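Local coordinates for nitrogenase molybdenum-iron protein alpha chain (Clostridium pasteurianum, PDB 4WES) that forms, with the beta chain, the molybdenum-iron component of nitrogenase, which reduces dinitrogen to ammonium and carries the iron-molybdenum cofactor and an [8Fe-7S] cluster, at residues Gly64-Lys67 against Asp68-His71; Ala130-Met133 against Phe134-Ala137; Glu318-Ala321 against Ala322-Asp326; Tyr329-Glu332 against Lys333-Lys337. All coordinates share one frame; numbering follows the deposited sequence.

Interaction 1. Residues Gly64-Lys67 against Asp68-His71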
loop_
_atom_site.group_PDB
_atom_site.type_symbol
_atom_site.label_atom_id
_atom_site.label_comp_id
_atom_site.label_asym_id
_atom_site.label_seq_id
_atom_site.Cartn_x
_atom_site.Cartn_y
_atom_site.Cartn_z
ATOM N N GLY A 64 21.362 25.331 -11.739
ATOM C CA GLY A 64 20.862 24.445 -10.716
ATOM C C GLY A 64 21.724 23.229 -10.392
ATOM O O GLY A 64 21.815 22.866 -9.229
ATOM N N PRO A 65 22.294 22.576 -11.409
ATOM C CA PRO A 65 23.083 21.388 -11.101
ATOM C C PRO A 65 24.324 21.585 -10.247
ATOM O O PRO A 65 24.877 20.607 -9.775
ATOM C CB PRO A 65 23.437 20.832 -12.470
ATOM C CG PRO A 65 22.318 21.330 -13.356
ATOM C CD PRO A 65 22.063 22.702 -12.849
ATOM N N ILE A 66 24.817 22.812 -10.114
ATOM C CA ILE A 66 26.008 23.045 -9.263
ATOM C C ILE A 66 25.588 22.809 -7.816
ATOM O O ILE A 66 24.847 23.592 -7.227
ATOM C CB ILE A 66 26.611 24.438 -9.474
ATOM C CG1 ILE A 66 26.986 24.654 -10.933
ATOM C CG2 ILE A 66 27.847 24.594 -8.561
ATOM C CD1 ILE A 66 27.525 26.034 -11.250
ATOM N N LYS A 67 26.064 21.710 -7.228
ATOM C CA LYS A 67 25.413 21.112 -6.075
ATOM C C LYS A 67 25.776 21.720 -4.744
ATOM O O LYS A 67 25.089 21.485 -3.760
ATOM C CB LYS A 67 25.720 19.613 -6.059
ATOM C CG LYS A 67 27.196 19.299 -5.816
ATOM C CD LYS A 67 27.588 17.897 -6.200
ATOM C CE LYS A 67 29.080 17.734 -6.173
ATOM N NZ LYS A 67 29.490 16.363 -6.542
ATOM N N ASP A 68 26.902 22.455 -4.685
ATOM C CA ASP A 68 27.354 23.055 -3.410
ATOM C C ASP A 68 27.216 24.572 -3.437
ATOM O O ASP A 68 27.756 25.267 -2.554
ATOM C CB ASP A 68 28.763 22.608 -3.034
ATOM C CG ASP A 68 29.813 22.978 -4.057
ATOM O OD1 ASP A 68 29.488 23.476 -5.143
ATOM O OD2 ASP A 68 30.976 22.729 -3.733
ATOM N N MET A 69 26.436 25.072 -4.395
ATOM C CA MET A 69 25.996 26.450 -4.449
ATOM C C MET A 69 24.536 26.519 -4.044
ATOM O O MET A 69 23.755 25.698 -4.527
ATOM C CB MET A 69 26.253 26.959 -5.881
ATOM C CG MET A 69 25.840 28.353 -6.262
ATOM S SD MET A 69 26.608 28.743 -7.852
ATOM C CE MET A 69 25.782 30.334 -8.108
ATOM N N VAL A 70 24.170 27.458 -3.164
ATOM C CA VAL A 70 22.749 27.653 -2.824
ATOM C C VAL A 70 22.124 28.582 -3.858
ATOM O O VAL A 70 22.546 29.704 -4.022
ATOM C CB VAL A 70 22.579 28.193 -1.385
ATOM C CG1 VAL A 70 21.159 28.704 -1.162
ATOM C CG2 VAL A 70 22.932 27.126 -0.385
ATOM N N HIS A 71 21.119 28.058 -4.578
ATOM C CA HIS A 71 20.465 28.804 -5.640
ATOM C C HIS A 71 19.146 29.385 -5.149
ATOM O O HIS A 71 18.209 28.654 -4.881
ATOM C CB HIS A 71 20.205 27.881 -6.846
ATOM C CG HIS A 71 21.443 27.229 -7.354
ATOM N ND1 HIS A 71 22.395 27.888 -8.089
ATOM C CD2 HIS A 71 21.862 25.955 -7.214
ATOM C CE1 HIS A 71 23.367 27.034 -8.364
ATOM N NE2 HIS A 71 23.051 25.855 -7.866
#
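With its CG turned away from its own carbonyl carbon (chi1 -56°) and its ring rotated by a chi2 of -75°, His71 reaches back across a type I beta turn, Ile66 to Met69, to the backbone of Gly64 and Ile66. The turn links helix 54-63 to strand 69-74, a strand of the four-stranded parallel sheet 106-107, 69-74, 138-143 and 169-172. NE2 of His71 donates to Ile66 O at 3.0 Å, meeting that oxygen on a lone pair in the carbonyl plane, although the acceptor is tilted somewhat from the imidazole plane. The other ring nitrogen, ND1, is hydrogen-bonded to the hydroxyl of Tyr142 on the neighbouring strand, and two such anchors at separate points restrict the rotation of the ring. A histidine suits this place because its two nitrogens can serve loop and sheet at once. Gly64 lays its CA over one imidazole face in a CH-pi contact, 4.1 Å from the ring centroid; a CB here would point away from the ring and be crowded by the CD of Pro65. Before the strand, the extended chain of Lys67 carries its amine away from the turn to salt bridges with Asp243 and Glu94 and a hydrogen bond to Lys92 O, while Asp68 OD1 accepts from the backbone N of Tyr246. The branched Ile66 packs against Val249 and Met69: its CG2 rests 3.9 Å from Met69 CB.

Interaction 2. Residues Ala130-Met133 against Phe134-Ala137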
loop_
_atom_site.group_PDB
_atom_site.type_symbol
_atom_site.label_atom_id
_atom_site.label_comp_id
_atom_site.label_asym_id
_atom_site.label_seq_id
_atom_site.Cartn_x
_atom_site.Cartn_y
_atom_site.Cartn_z
ATOM N N ALA A 130 20.609 32.059 4.192
ATOM C CA ALA A 130 21.219 30.932 3.493
ATOM C C ALA A 130 22.680 30.746 3.891
ATOM O O ALA A 130 23.146 29.627 4.093
ATOM C CB ALA A 130 21.120 31.126 2.002
ATOM N N TYR A 131 23.426 31.850 3.981
ATOM C CA TYR A 131 24.818 31.767 4.352
ATOM C C TYR A 131 24.985 31.217 5.761
ATOM O O TYR A 131 25.785 30.287 5.985
ATOM C CB TYR A 131 25.480 33.166 4.239
ATOM C CG TYR A 131 26.896 33.125 4.750
ATOM C CD1 TYR A 131 27.900 32.507 4.020
ATOM C CD2 TYR A 131 27.214 33.637 5.985
ATOM C CE1 TYR A 131 29.177 32.382 4.519
ATOM C CE2 TYR A 131 28.497 33.555 6.472
ATOM C CZ TYR A 131 29.462 32.899 5.750
ATOM O OH TYR A 131 30.747 32.802 6.230
ATOM N N GLU A 132 24.283 31.791 6.721
ATOM C CA GLU A 132 24.464 31.385 8.098
ATOM C C GLU A 132 23.995 29.959 8.342
ATOM O O GLU A 132 24.540 29.284 9.200
ATOM C CB GLU A 132 23.772 32.340 9.066
ATOM C CG GLU A 132 24.291 33.770 9.030
ATOM C CD GLU A 132 25.730 33.946 9.483
ATOM O OE1 GLU A 132 26.309 35.006 9.129
ATOM O OE2 GLU A 132 26.264 33.075 10.209
ATOM N N MET A 133 22.987 29.506 7.596
ATOM C CA MET A 133 22.504 28.146 7.787
ATOM C C MET A 133 23.355 27.108 7.092
ATOM O O MET A 133 23.510 26.003 7.607
ATOM C CB MET A 133 21.059 28.030 7.270
ATOM C CG MET A 133 20.108 28.778 8.157
ATOM S SD MET A 133 18.414 28.802 7.543
ATOM C CE MET A 133 17.957 27.110 7.848
ATOM N N PHE A 134 23.864 27.435 5.909
ATOM C CA PHE A 134 24.411 26.397 5.016
ATOM C C PHE A 134 25.872 26.535 4.660
ATOM O O PHE A 134 26.471 25.566 4.212
ATOM C CB PHE A 134 23.560 26.318 3.739
ATOM C CG PHE A 134 22.124 26.014 4.016
ATOM C CD1 PHE A 134 21.762 24.833 4.630
ATOM C CD2 PHE A 134 21.143 26.918 3.701
ATOM C CE1 PHE A 134 20.442 24.569 4.939
ATOM C CE2 PHE A 134 19.823 26.659 4.008
ATOM C CZ PHE A 134 19.470 25.484 4.626
ATOM N N HIS A 135 26.442 27.727 4.854
ATOM C CA HIS A 135 27.845 28.001 4.501
ATOM C C HIS A 135 28.236 27.334 3.180
ATOM O O HIS A 135 29.202 26.539 3.135
ATOM C CB HIS A 135 28.810 27.611 5.633
ATOM C CG HIS A 135 28.591 28.439 6.845
ATOM N ND1 HIS A 135 27.714 28.080 7.842
ATOM C CD2 HIS A 135 29.084 29.650 7.193
ATOM C CE1 HIS A 135 27.684 29.024 8.762
ATOM N NE2 HIS A 135 28.511 29.990 8.395
ATOM N N PRO A 136 27.560 27.681 2.090
ATOM C CA PRO A 136 27.869 27.043 0.821
ATOM C C PRO A 136 29.144 27.618 0.161
ATOM O O PRO A 136 29.713 28.604 0.641
ATOM C CB PRO A 136 26.630 27.380 -0.009
ATOM C CG PRO A 136 26.308 28.772 0.478
ATOM C CD PRO A 136 26.535 28.726 1.960
ATOM N N ALA A 137 29.534 27.046 -0.971
ATOM C CA ALA A 137 30.670 27.549 -1.722
ATOM C C ALA A 137 30.387 28.926 -2.316
ATOM O O ALA A 137 31.282 29.743 -2.511
ATOM C CB ALA A 137 31.036 26.567 -2.806
HETATM O O HOH W 1 28.832 32.163 10.032
HETATM O O HOH W 2 26.397 25.644 7.942
#
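His135 presents the edge of its imidazole to the face of Tyr131, with CD2 over the phenol ring and 3.6 Å from Tyr131 CZ. The rings form an edge-to-face pair, centroids 4.7 Å apart and planes at 65°. One flat side of the imidazole covers the carbonyl oxygen Tyr131 O, which also accepts the backbone bond from His135 N at 2.9 Å. At the ring's edge both nitrogens are used through water: one molecule joins NE2 to Glu132 OE2, another joins ND1 to Met133 O. The two bridges, with the Tyr131 contact, should limit the rotation of the ring, and the nearby carboxylate may favour a protonated histidine.

On the more hydrophobic flank, Met133 and Phe134 run side by side. Met133 CB sits over the centre of the Phe134 ring, 3.7 Å from its centroid, and a bend at chi3 (72°) carries CE back to 3.9 Å from Phe134 CZ. The sulfur lies obliquely to the same ring in a Met-aromatic contact. A flexible thioether and a flat ring suit this flank, since Phe375 and Ile17 of the beta chain pack against Met133 and Phe134, while Phe106 meets the Phe134 ring.

His135 leaves the helix with positive phi, and Pro136, lacking an N-H, follows it toward Val70. This is a helix C-terminus turning into a strand, the connection from helix 120-134 into strand 138-143 of the parallel alpha/beta sheet.

Interaction 3. Residues Glu318-Ala321 against Ala322-Asp326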
loop_
_atom_site.group_PDB
_atom_site.type_symbol
_atom_site.label_atom_id
_atom_site.label_comp_id
_atom_site.label_asym_id
_atom_site.label_seq_id
_atom_site.Cartn_x
_atom_site.Cartn_y
_atom_site.Cartn_z
ATOM N N GLU A 318 36.156 -3.708 -25.582
ATOM C CA GLU A 318 35.650 -4.443 -24.438
ATOM C C GLU A 318 34.232 -3.989 -24.075
ATOM O O GLU A 318 33.373 -4.797 -23.701
ATOM C CB GLU A 318 36.572 -4.380 -23.234
ATOM C CG GLU A 318 36.569 -3.142 -22.444
ATOM C CD GLU A 318 37.675 -3.138 -21.430
ATOM O OE1 GLU A 318 38.463 -4.102 -21.381
ATOM O OE2 GLU A 318 37.785 -2.155 -20.721
ATOM N N GLU A 319 33.972 -2.680 -24.159
ATOM C CA GLU A 319 32.649 -2.150 -23.844
ATOM C C GLU A 319 31.593 -2.678 -24.834
ATOM O O GLU A 319 30.490 -3.076 -24.446
ATOM C CB GLU A 319 32.693 -0.632 -23.840
ATOM C CG GLU A 319 33.476 -0.010 -22.686
ATOM C CD GLU A 319 32.797 -0.123 -21.331
ATOM O OE1 GLU A 319 31.537 -0.121 -21.258
ATOM O OE2 GLU A 319 33.516 -0.072 -20.313
ATOM N N ILE A 320 31.941 -2.702 -26.117
ATOM C CA ILE A 320 31.002 -3.177 -27.126
ATOM C C ILE A 320 30.797 -4.680 -26.962
ATOM O O ILE A 320 29.660 -5.169 -27.038
ATOM C CB ILE A 320 31.459 -2.803 -28.531
ATOM C CG1 ILE A 320 31.327 -1.290 -28.727
ATOM C CG2 ILE A 320 30.655 -3.583 -29.590
ATOM C CD1 ILE A 320 31.782 -0.783 -30.064
ATOM N N ALA A 321 31.870 -5.417 -26.715
ATOM C CA ALA A 321 31.706 -6.865 -26.547
ATOM C C ALA A 321 30.739 -7.186 -25.425
ATOM O O ALA A 321 29.975 -8.145 -25.524
ATOM C CB ALA A 321 33.051 -7.555 -26.346
ATOM N N ALA A 322 30.765 -6.405 -24.359
ATOM C CA ALA A 322 29.929 -6.655 -23.209
ATOM C C ALA A 322 28.438 -6.430 -23.482
ATOM O O ALA A 322 27.602 -6.978 -22.774
ATOM C CB ALA A 322 30.358 -5.804 -22.034
ATOM N N ILE A 323 28.106 -5.645 -24.496
ATOM C CA ILE A 323 26.724 -5.285 -24.758
ATOM C C ILE A 323 26.212 -5.746 -26.121
ATOM O O ILE A 323 25.034 -5.501 -26.452
ATOM C CB ILE A 323 26.498 -3.770 -24.582
ATOM C CG1 ILE A 323 27.247 -2.953 -25.628
ATOM C CG2 ILE A 323 26.842 -3.346 -23.176
ATOM C CD1 ILE A 323 26.924 -1.469 -25.605
ATOM N N GLN A 324 27.059 -6.373 -26.930
ATOM C CA GLN A 324 26.660 -6.665 -28.303
ATOM C C GLN A 324 25.405 -7.526 -28.404
ATOM O O GLN A 324 24.579 -7.310 -29.289
ATOM C CB GLN A 324 27.819 -7.261 -29.120
ATOM C CG GLN A 324 27.484 -7.376 -30.607
ATOM C CD GLN A 324 27.352 -6.024 -31.279
ATOM O OE1 GLN A 324 28.267 -5.185 -31.227
ATOM N NE2 GLN A 324 26.239 -5.793 -31.911
ATOM N N ASP A 325 25.225 -8.471 -27.485
ATOM C CA ASP A 325 24.002 -9.271 -27.493
ATOM C C ASP A 325 22.762 -8.406 -27.299
ATOM O O ASP A 325 21.714 -8.637 -27.920
ATOM C CB ASP A 325 24.036 -10.366 -26.458
ATOM C CG ASP A 325 25.004 -11.474 -26.761
ATOM O OD1 ASP A 325 25.496 -11.587 -27.890
ATOM O OD2 ASP A 325 25.227 -12.277 -25.814
ATOM N N ASP A 326 22.829 -7.424 -26.409
ATOM C CA ASP A 326 21.725 -6.488 -26.220
ATOM C C ASP A 326 21.497 -5.681 -27.487
ATOM O O ASP A 326 20.361 -5.492 -27.920
ATOM C CB ASP A 326 22.020 -5.534 -25.054
ATOM C CG ASP A 326 22.126 -6.229 -23.713
ATOM O OD1 ASP A 326 21.105 -6.541 -23.109
ATOM O OD2 ASP A 326 23.293 -6.395 -23.220
HETATM O O HOH W 3 27.229 -9.193 -25.392
#
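Helix 306-334 is kinked within Glu318-Asp326, where the N atoms of Asp325 and Asp326 make no bond to the preceding turn and Ile323 departs from helical angles (phi -119°). Before the break, Ala322 N donates to Glu318 O at 3.1 Å in the usual i to i+4 manner. The pattern then tightens: Ile323 N reaches Ile320 O at 3.0 Å from above the carbonyl plane, and the bond of Gln324 N to that same oxygen is weak. A water mends part of the gap, donating to Ala321 O and accepting from Asp325 N at 3.0 Å. Ala321 and Ala322 are exposed, and their small methyls suit a solvent-facing side.

Ile320 and Gln324 lie alongside each other, one turn apart. The Ile320 CG2 branch lies 3.3 Å from Gln324 OE1, a close van der Waals approach made possible by the bend of the glutamine at chi2 (68°). The other end of the amide, NE2, is hydrogen-bonded to OD2 of Asp328, which holds the group in place. At Ile323, CG1 stands between the backbone N and the carbonyl carbon (chi1 66°), which places it 3.5 Å from Glu319 O.

The isoleucines supply apolar packing: Ile320 on Phe493, Val289 and Val293, and Ile323 on Val497. Glu318 and Glu319 form salt bridges to Lys231, and the buried Glu319, which also touches Phe493, has its charge met by Arg227 as well. Isoleucines facing helices 289-303 and 492-507, beside glutamates paired with basic residues, are what a long helix packed on its neighbours by one side presents.

Interaction 4. Residues Tyr329-Glu332 against Lys333-Lys337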
loop_
_atom_site.group_PDB
_atom_site.type_symbol
_atom_site.label_atom_id
_atom_site.label_comp_id
_atom_site.label_asym_id
_atom_site.label_seq_id
_atom_site.Cartn_x
_atom_site.Cartn_y
_atom_site.Cartn_z
ATOM N N TYR A 329 19.644 -7.597 -30.057
ATOM C CA TYR A 329 18.249 -7.733 -29.658
ATOM C C TYR A 329 17.466 -6.469 -29.971
ATOM O O TYR A 329 16.357 -6.556 -30.496
ATOM C CB TYR A 329 18.190 -8.057 -28.171
ATOM C CG TYR A 329 16.813 -8.156 -27.551
ATOM C CD1 TYR A 329 16.025 -9.263 -27.788
ATOM C CD2 TYR A 329 16.351 -7.206 -26.675
ATOM C CE1 TYR A 329 14.797 -9.403 -27.213
ATOM C CE2 TYR A 329 15.095 -7.333 -26.094
ATOM C CZ TYR A 329 14.330 -8.445 -26.365
ATOM O OH TYR A 329 13.076 -8.600 -25.801
ATOM N N PHE A 330 18.030 -5.302 -29.673
ATOM C CA PHE A 330 17.308 -4.069 -29.965
ATOM C C PHE A 330 17.008 -3.974 -31.457
ATOM O O PHE A 330 15.892 -3.586 -31.866
ATOM C CB PHE A 330 18.099 -2.855 -29.511
ATOM C CG PHE A 330 18.470 -2.866 -28.046
ATOM C CD1 PHE A 330 17.689 -3.474 -27.100
ATOM C CD2 PHE A 330 19.681 -2.284 -27.640
ATOM C CE1 PHE A 330 18.069 -3.489 -25.770
ATOM C CE2 PHE A 330 20.070 -2.300 -26.322
ATOM C CZ PHE A 330 19.266 -2.902 -25.385
ATOM N N LYS A 331 18.016 -4.247 -32.282
ATOM C CA LYS A 331 17.821 -4.189 -33.731
ATOM C C LYS A 331 16.764 -5.220 -34.179
ATOM O O LYS A 331 15.885 -4.904 -34.994
ATOM C CB LYS A 331 19.140 -4.355 -34.466
ATOM C CG LYS A 331 18.997 -4.199 -35.976
ATOM C CD LYS A 331 20.329 -4.102 -36.669
ATOM C CE LYS A 331 20.173 -3.894 -38.164
ATOM N NZ LYS A 331 21.491 -4.053 -38.817
ATOM N N GLU A 332 16.841 -6.443 -33.665
ATOM C CA GLU A 332 15.857 -7.462 -34.007
ATOM C C GLU A 332 14.431 -6.973 -33.696
ATOM O O GLU A 332 13.499 -7.169 -34.483
ATOM C CB GLU A 332 16.144 -8.776 -33.271
ATOM C CG GLU A 332 15.257 -9.928 -33.724
ATOM C CD GLU A 332 14.886 -10.907 -32.620
ATOM O OE1 GLU A 332 15.697 -11.194 -31.705
ATOM O OE2 GLU A 332 13.750 -11.413 -32.692
ATOM N N LYS A 333 14.270 -6.382 -32.525
ATOM C CA LYS A 333 12.951 -6.034 -32.036
ATOM C C LYS A 333 12.393 -4.734 -32.585
ATOM O O LYS A 333 11.163 -4.514 -32.558
ATOM C CB LYS A 333 12.970 -5.990 -30.510
ATOM C CG LYS A 333 13.205 -7.342 -29.858
ATOM C CD LYS A 333 12.096 -8.340 -30.148
ATOM C CE LYS A 333 12.246 -9.586 -29.289
ATOM N NZ LYS A 333 11.089 -10.523 -29.415
ATOM N N LEU A 334 13.273 -3.841 -33.069
ATOM C CA LEU A 334 12.851 -2.498 -33.449
ATOM C C LEU A 334 13.039 -2.172 -34.912
ATOM O O LEU A 334 12.466 -1.189 -35.387
ATOM C CB LEU A 334 13.566 -1.443 -32.600
ATOM C CG LEU A 334 13.334 -1.557 -31.108
ATOM C CD1 LEU A 334 14.323 -0.632 -30.400
ATOM C CD2 LEU A 334 11.895 -1.244 -30.750
ATOM N N GLN A 335 13.805 -2.966 -35.650
ATOM C CA GLN A 335 14.112 -2.547 -36.990
ATOM C C GLN A 335 12.845 -2.442 -37.837
ATOM O O GLN A 335 11.911 -3.243 -37.719
ATOM C CB GLN A 335 15.179 -3.395 -37.665
ATOM C CG GLN A 335 14.763 -4.789 -37.906
ATOM C CD GLN A 335 15.933 -5.633 -38.427
ATOM O OE1 GLN A 335 16.895 -5.110 -39.008
ATOM N NE2 GLN A 335 15.860 -6.926 -38.211
ATOM N N GLY A 336 12.849 -1.450 -38.713
ATOM C CA GLY A 336 11.703 -1.207 -39.590
ATOM C C GLY A 336 10.647 -0.324 -39.035
ATOM O O GLY A 336 9.666 -0.033 -39.733
ATOM N N LYS A 337 10.795 0.112 -37.799
ATOM C CA LYS A 337 9.839 1.028 -37.208
ATOM C C LYS A 337 10.237 2.465 -37.485
ATOM O O LYS A 337 11.372 2.753 -37.884
ATOM C CB LYS A 337 9.753 0.751 -35.718
ATOM C CG LYS A 337 9.224 -0.636 -35.460
ATOM C CD LYS A 337 9.128 -0.981 -34.022
ATOM C CE LYS A 337 8.787 -2.416 -33.802
ATOM N NZ LYS A 337 7.405 -2.691 -34.256
HETATM O O HOH W 4 13.737 -8.159 -37.013
HETATM O O HOH W 5 11.240 -5.177 -35.868
#
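Lys333 lays its aliphatic chain over one face of the Tyr329 ring, a CH-pi contact between residues one turn apart at the C-terminal end of helix 306-334. In the conformer described, one of two for this lysine, Lys333 CG stands 3.9 Å from the ring centroid and 17° off the ring normal, displaced toward the rim. The bend at chi2 (-63°) swings the lysine across the phenol; the placing of its amine near the Glu332 carboxylate, beyond salt-bridge distance, is tentative because Glu332 also has two conformers. A lysine serves well here, since its methylenes can cover an aromatic face and leave the charge at the periphery.

The next shell is the helix backbone, which sets the spacing of the two side chains: Lys333 N donates to Tyr329 O at 2.9 Å. Two residues farther on, Gln335 N bonds to Lys331 O, whereas Leu334 N makes weak bonds to Phe330 O and Lys331 O. Leu334 and Phe330 occupy the buried flank. Leu334 packs on Leu503 and Ile507 of helix 492-507, and both residues meet Phe358, while His501 forms an edge-to-face pair with Phe330.

Farther out, a type II beta turn from Leu334 to Lys337 leads into strand 338-343. Gly336 has a positive phi (88°) at which a CB would press on the preceding carbonyl oxygen, so glycine fits the corner. Gln335, the first residue off the helix, still caters for the last turn through solvent: one water donates to Glu332 O and accepts from Gln335 NE2, each at 2.7 Å.

In the fold
Interactions 1 and 2 belong to one parallel sheet and its flanking helix, their centres 12 Å apart. They meet directly: Asp68 O lies 3.0 Å from Ala137 N in a probable hydrogen bond, and Val70 packs on Ala130 and Pro136. Interactions 3 and 4 follow each other along helix 306-334, centres 17 Å apart, and interaction 4 passes the chain on to another sheet. Interactions 2 and 4 lie about 51 Å apart between centres. Gly64 of interaction 1 is about 11 Å from the iron-molybdenum cluster and from the homocitrate, and the side chain of His71 about 11 Å from that of Cys79, an [8Fe-7S] ligand; interactions 2, 3 and 4 lie away from these sites.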